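Local coordinates for protein methylxanthine N1-demethylase NdmA (Pseudomonas putida, PDB 6ICN) that catalyses the NADH-dependent N1-demethylation of caffeine to theobromine and formaldehyde, as a Rieske non-heme iron oxygenase in caffeine degradation, at residues 189-201 against 299-311. Residues are numbered along the deposited sequence; the frame is centred on the assembly and turned at random.
Sequences FSHFAFIHPGTLF and FNDLVFAEDKPVI. With CO (cobalt (II) ion), chain E; CFF (caffeine), chain F.
H191 and H196 meet D307 at a cobalt ion, in the two-histidine, one-carboxylate arrangement that holds the mononuclear iron of Rieske oxygenases. H196 NE2 binds the metal at 2.0 Å, while D307 chelates it through both oxygens, its carboxylate turned 77° from the H196 ring; a water is the fifth ligand. On the far side of the imidazole, ND1 donates to E306 OE1 (2.7 Å) almost straight, 170°, in the ring plane but on the anti side of the carboxylate. I195 CG2 and L200 CD1 lie over opposite faces of H196, offset toward the rim. The extended E306 chain carries OE2 to T199 OG1 (2.8 Å), received on the syn lone pair, and a water links OE2 to G198 N. Replacing E306 with an alanine would probably leave H196 ND1 and the T199 hydroxyl without their acceptor, the imidazole held mainly by the metal. F299, its ring swung away from the backbone N (chi1 -177°), turns its edge to T199 O and L200 CD2, a methyl also 3.9 Å from caffeine C12. Helix 293-313 thus lines metal and substrate sites together, backed by strands 166-175 and 277-286; N185 ND2 of helix 179-186 hydrogen-bonds D307 OD1, and H102 of the second subunit packs on H191.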
loop_
_atom_site.group_PDB
_atom_site.type_symbol
_atom_site.label_atom_id
_atom_site.label_comp_id
_atom_site.label_asym_id
_atom_site.label_seq_id
_atom_site.Cartn_x
_atom_site.Cartn_y
_atom_site.Cartn_z
ATOM N N PHE A 189 15.059 32.049 -19.680
ATOM C CA PHE A 189 16.459 32.288 -19.350
ATOM C C PHE A 189 16.676 32.636 -17.873
ATOM O O PHE A 189 17.773 32.422 -17.354
ATOM C CB PHE A 189 17.032 33.430 -20.212
ATOM C CG PHE A 189 16.876 33.247 -21.717
ATOM C CD1 PHE A 189 16.686 31.996 -22.288
ATOM C CD2 PHE A 189 16.945 34.357 -22.566
ATOM C CE1 PHE A 189 16.550 31.860 -23.685
ATOM C CE2 PHE A 189 16.815 34.229 -23.953
ATOM C CZ PHE A 189 16.618 32.980 -24.511
ATOM N N SER A 190 15.649 33.136 -17.187
ATOM C CA SER A 190 15.791 33.684 -15.839
ATOM C C SER A 190 15.769 32.637 -14.722
ATOM O O SER A 190 16.279 32.911 -13.629
ATOM C CB SER A 190 14.663 34.690 -15.587
ATOM O OG SER A 190 14.829 35.851 -16.386
ATOM N N HIS A 191 15.166 31.462 -14.942
ATOM C CA HIS A 191 14.971 30.539 -13.833
ATOM C C HIS A 191 16.154 29.616 -13.598
ATOM O O HIS A 191 16.249 29.039 -12.503
ATOM C CB HIS A 191 13.701 29.696 -14.051
ATOM C CG HIS A 191 13.889 28.516 -14.963
ATOM N ND1 HIS A 191 14.024 28.634 -16.329
ATOM C CD2 HIS A 191 13.933 27.186 -14.697
ATOM C CE1 HIS A 191 14.167 27.434 -16.865
ATOM N NE2 HIS A 191 14.102 26.537 -15.897
ATOM N N PHE A 192 17.058 29.478 -14.585
ATOM C CA PHE A 192 18.149 28.512 -14.461
ATOM C C PHE A 192 18.894 28.696 -13.149
ATOM O O PHE A 192 19.200 27.724 -12.449
ATOM C CB PHE A 192 19.133 28.632 -15.635
ATOM C CG PHE A 192 18.561 28.248 -16.982
ATOM C CD1 PHE A 192 18.295 26.929 -17.294
ATOM C CD2 PHE A 192 18.329 29.207 -17.955
ATOM C CE1 PHE A 192 17.792 26.571 -18.536
ATOM C CE2 PHE A 192 17.822 28.855 -19.210
ATOM C CZ PHE A 192 17.544 27.532 -19.497
ATOM N N ALA A 193 19.173 29.949 -12.778
ATOM C CA ALA A 193 19.953 30.204 -11.577
ATOM C C ALA A 193 19.235 29.788 -10.301
ATOM O O ALA A 193 19.901 29.500 -9.309
ATOM C CB ALA A 193 20.333 31.690 -11.509
ATOM N N PHE A 194 17.900 29.716 -10.306
ATOM C CA PHE A 194 17.133 29.403 -9.107
ATOM C C PHE A 194 16.595 27.976 -9.062
ATOM O O PHE A 194 16.488 27.400 -7.976
ATOM C CB PHE A 194 15.989 30.407 -8.988
ATOM C CG PHE A 194 16.492 31.789 -8.804
ATOM C CD1 PHE A 194 16.941 32.188 -7.553
ATOM C CD2 PHE A 194 16.599 32.662 -9.876
ATOM C CE1 PHE A 194 17.477 33.440 -7.379
ATOM C CE2 PHE A 194 17.129 33.927 -9.706
ATOM C CZ PHE A 194 17.561 34.315 -8.450
ATOM N N ILE A 195 16.288 27.385 -10.208
ATOM C CA ILE A 195 15.704 26.046 -10.234
ATOM C C ILE A 195 16.794 25.026 -10.538
ATOM O O ILE A 195 16.738 23.884 -10.054
ATOM C CB ILE A 195 14.538 25.994 -11.238
ATOM C CG1 ILE A 195 13.347 26.778 -10.670
ATOM C CG2 ILE A 195 14.099 24.544 -11.563
ATOM C CD1 ILE A 195 12.046 26.478 -11.337
ATOM N N HIS A 196 17.835 25.449 -11.283
ATOM C CA HIS A 196 18.901 24.540 -11.718
ATOM C C HIS A 196 20.313 24.976 -11.304
ATOM O O HIS A 196 21.239 24.867 -12.120
ATOM C CB HIS A 196 18.884 24.403 -13.243
ATOM C CG HIS A 196 17.545 24.035 -13.813
ATOM N ND1 HIS A 196 16.934 22.819 -13.573
ATOM C CD2 HIS A 196 16.726 24.708 -14.653
ATOM C CE1 HIS A 196 15.784 22.772 -14.221
ATOM N NE2 HIS A 196 15.625 23.914 -14.874
ATOM N N PRO A 197 20.537 25.438 -10.069
ATOM C CA PRO A 197 21.878 25.963 -9.742
ATOM C C PRO A 197 22.976 24.913 -9.788
ATOM O O PRO A 197 24.060 25.179 -10.321
ATOM C CB PRO A 197 21.693 26.535 -8.329
ATOM C CG PRO A 197 20.583 25.745 -7.756
ATOM C CD PRO A 197 19.643 25.491 -8.900
ATOM N N GLY A 198 22.747 23.720 -9.253
ATOM C CA GLY A 198 23.850 22.774 -9.376
ATOM C C GLY A 198 24.084 22.263 -10.786
ATOM O O GLY A 198 25.132 21.667 -11.056
ATOM N N THR A 199 23.162 22.536 -11.698
ATOM C CA THR A 199 22.875 21.634 -12.799
ATOM C C THR A 199 23.036 22.278 -14.164
ATOM O O THR A 199 23.717 21.714 -15.034
ATOM C CB THR A 199 21.442 21.107 -12.600
ATOM O OG1 THR A 199 21.347 20.543 -11.283
ATOM C CG2 THR A 199 21.095 20.053 -13.624
ATOM N N LEU A 200 22.424 23.441 -14.381
ATOM C CA LEU A 200 22.540 24.150 -15.652
ATOM C C LEU A 200 23.272 25.479 -15.548
ATOM O O LEU A 200 24.039 25.817 -16.447
ATOM C CB LEU A 200 21.149 24.386 -16.262
ATOM C CG LEU A 200 20.560 23.117 -16.881
ATOM C CD1 LEU A 200 19.135 23.342 -17.368
ATOM C CD2 LEU A 200 21.465 22.619 -18.013
ATOM N N PHE A 201 23.067 26.243 -14.483
ATOM C CA PHE A 201 23.652 27.573 -14.401
ATOM C C PHE A 201 24.332 27.772 -13.057
ATOM O O PHE A 201 23.993 27.121 -12.064
ATOM C CB PHE A 201 22.591 28.663 -14.590
ATOM C CG PHE A 201 22.480 29.174 -16.001
ATOM C CD1 PHE A 201 22.242 28.300 -17.059
ATOM C CD2 PHE A 201 22.586 30.534 -16.267
ATOM C CE1 PHE A 201 22.124 28.770 -18.363
ATOM C CE2 PHE A 201 22.465 31.015 -17.568
ATOM C CZ PHE A 201 22.237 30.132 -18.619
ATOM N N PHE A 299 20.772 13.002 -16.454
ATOM C CA PHE A 299 20.867 14.456 -16.357
ATOM C C PHE A 299 19.556 15.126 -16.778
ATOM O O PHE A 299 19.044 16.009 -16.077
ATOM C CB PHE A 299 22.021 14.965 -17.212
ATOM C CG PHE A 299 22.217 16.447 -17.112
ATOM C CD1 PHE A 299 22.900 16.991 -16.042
ATOM C CD2 PHE A 299 21.687 17.291 -18.070
ATOM C CE1 PHE A 299 23.067 18.367 -15.932
ATOM C CE2 PHE A 299 21.851 18.663 -17.968
ATOM C CZ PHE A 299 22.540 19.198 -16.900
ATOM N N ASN A 300 18.994 14.715 -17.918
ATOM C CA ASN A 300 17.706 15.283 -18.338
ATOM C C ASN A 300 16.635 15.052 -17.278
ATOM O O ASN A 300 15.854 15.956 -16.963
ATOM C CB ASN A 300 17.261 14.681 -19.680
ATOM C CG ASN A 300 18.196 15.043 -20.817
ATOM O OD1 ASN A 300 18.832 16.093 -20.797
ATOM N ND2 ASN A 300 18.308 14.156 -21.800
ATOM N N ASP A 301 16.582 13.835 -16.720
ATOM C CA ASP A 301 15.584 13.528 -15.708
ATOM C C ASP A 301 15.763 14.405 -14.475
ATOM O O ASP A 301 14.778 14.815 -13.844
ATOM C CB ASP A 301 15.671 12.051 -15.323
ATOM C CG ASP A 301 15.136 11.117 -16.409
ATOM O OD1 ASP A 301 14.530 11.595 -17.395
ATOM O OD2 ASP A 301 15.336 9.895 -16.244
ATOM N N LEU A 302 17.014 14.701 -14.115
ATOM C CA LEU A 302 17.292 15.581 -12.978
ATOM C C LEU A 302 16.776 16.994 -13.237
ATOM O O LEU A 302 16.115 17.595 -12.376
ATOM C CB LEU A 302 18.805 15.589 -12.702
ATOM C CG LEU A 302 19.340 16.580 -11.667
ATOM C CD1 LEU A 302 18.694 16.308 -10.308
ATOM C CD2 LEU A 302 20.870 16.527 -11.590
ATOM N N VAL A 303 17.066 17.528 -14.429
ATOM C CA VAL A 303 16.542 18.836 -14.837
ATOM C C VAL A 303 15.023 18.858 -14.734
ATOM O O VAL A 303 14.431 19.772 -14.145
ATOM C CB VAL A 303 17.011 19.167 -16.267
ATOM C CG1 VAL A 303 16.263 20.399 -16.819
ATOM C CG2 VAL A 303 18.528 19.397 -16.302
ATOM N N PHE A 304 14.364 17.836 -15.280
ATOM C CA PHE A 304 12.907 17.821 -15.240
ATOM C C PHE A 304 12.395 17.724 -13.803
ATOM O O PHE A 304 11.383 18.341 -13.459
ATOM C CB PHE A 304 12.366 16.674 -16.095
ATOM C CG PHE A 304 12.599 16.846 -17.593
ATOM C CD1 PHE A 304 12.694 18.111 -18.171
ATOM C CD2 PHE A 304 12.716 15.724 -18.415
ATOM C CE1 PHE A 304 12.903 18.257 -19.567
ATOM C CE2 PHE A 304 12.926 15.866 -19.805
ATOM C CZ PHE A 304 13.011 17.129 -20.374
ATOM N N ALA A 305 13.078 16.944 -12.950
ATOM C CA ALA A 305 12.653 16.842 -11.555
ATOM C C ALA A 305 12.809 18.169 -10.832
ATOM O O ALA A 305 12.035 18.457 -9.909
ATOM C CB ALA A 305 13.447 15.761 -10.816
ATOM N N GLU A 306 13.813 18.973 -11.216
ATOM C CA GLU A 306 13.970 20.306 -10.627
ATOM C C GLU A 306 12.838 21.245 -11.054
ATOM O O GLU A 306 12.276 21.976 -10.221
ATOM C CB GLU A 306 15.343 20.875 -10.997
ATOM C CG GLU A 306 16.496 20.105 -10.297
ATOM C CD GLU A 306 17.900 20.496 -10.777
ATOM O OE1 GLU A 306 18.048 21.079 -11.877
ATOM O OE2 GLU A 306 18.875 20.173 -10.054
ATOM N N ASP A 307 12.447 21.207 -12.337
ATOM C CA ASP A 307 11.351 22.066 -12.803
ATOM C C ASP A 307 9.987 21.647 -12.250
ATOM O O ASP A 307 9.168 22.506 -11.908
ATOM C CB ASP A 307 11.294 22.060 -14.339
ATOM C CG ASP A 307 12.367 22.916 -14.967
ATOM O OD1 ASP A 307 12.423 24.114 -14.665
ATOM O OD2 ASP A 307 13.157 22.403 -15.783
ATOM N N LYS A 308 9.705 20.340 -12.198
ATOM C CA LYS A 308 8.330 19.848 -12.068
ATOM C C LYS A 308 7.529 20.450 -10.910
ATOM O O LYS A 308 6.405 20.916 -11.148
ATOM C CB LYS A 308 8.373 18.313 -11.970
ATOM C CG LYS A 308 6.996 17.654 -11.850
ATOM C CD LYS A 308 7.164 16.117 -11.738
ATOM C CE LYS A 308 5.811 15.396 -11.602
ATOM N NZ LYS A 308 5.200 15.648 -10.263
ATOM N N PRO A 309 8.013 20.466 -9.664
ATOM C CA PRO A 309 7.139 20.942 -8.579
ATOM C C PRO A 309 6.777 22.414 -8.725
ATOM O O PRO A 309 5.649 22.812 -8.412
ATOM C CB PRO A 309 7.963 20.673 -7.316
ATOM C CG PRO A 309 9.358 20.464 -7.771
ATOM C CD PRO A 309 9.278 19.909 -9.152
ATOM N N VAL A 310 7.712 23.221 -9.217
ATOM C CA VAL A 310 7.432 24.649 -9.347
ATOM C C VAL A 310 6.440 24.893 -10.465
ATOM O O VAL A 310 5.492 25.683 -10.316
ATOM C CB VAL A 310 8.749 25.418 -9.552
ATOM C CG1 VAL A 310 8.489 26.923 -9.705
ATOM C CG2 VAL A 310 9.696 25.133 -8.390
ATOM N N ILE A 311 6.633 24.241 -11.614
ATOM C CA ILE A 311 5.705 24.477 -12.713
ATOM C C ILE A 311 4.313 23.944 -12.369
ATOM O O ILE A 311 3.301 24.580 -12.683
ATOM C CB ILE A 311 6.252 23.888 -14.033
ATOM C CG1 ILE A 311 5.276 24.189 -15.161
ATOM C CG2 ILE A 311 6.452 22.367 -13.941
ATOM C CD1 ILE A 311 5.804 23.890 -16.536
HETATM CO CO CO E . 14.008 24.442 -16.009
HETATM N N1 CFF F . 16.443 22.929 -20.907
HETATM C C2 CFF F . 17.691 23.395 -21.238
HETATM C C10 CFF F . 15.319 23.847 -20.871
HETATM C C6 CFF F . 16.252 21.641 -20.613
HETATM N N3 CFF F . 18.747 22.543 -21.270
HETATM O O11 CFF F . 17.852 24.548 -21.497
HETATM C C12 CFF F . 20.080 23.027 -21.619
HETATM C C4 CFF F . 18.557 21.237 -20.971
HETATM C C5 CFF F . 17.331 20.777 -20.653
HETATM N N9 CFF F . 19.410 20.198 -20.927
HETATM O O13 CFF F . 15.158 21.238 -20.324
HETATM N N7 CFF F . 17.430 19.454 -20.424
HETATM C C8 CFF F . 18.711 19.101 -20.591
HETATM C C14 CFF F . 16.544 18.365 -20.053
HETATM O O HOH W 1 20.098 22.330 -8.757
HETATM O O HOH W 2 13.446 24.446 -18.032
#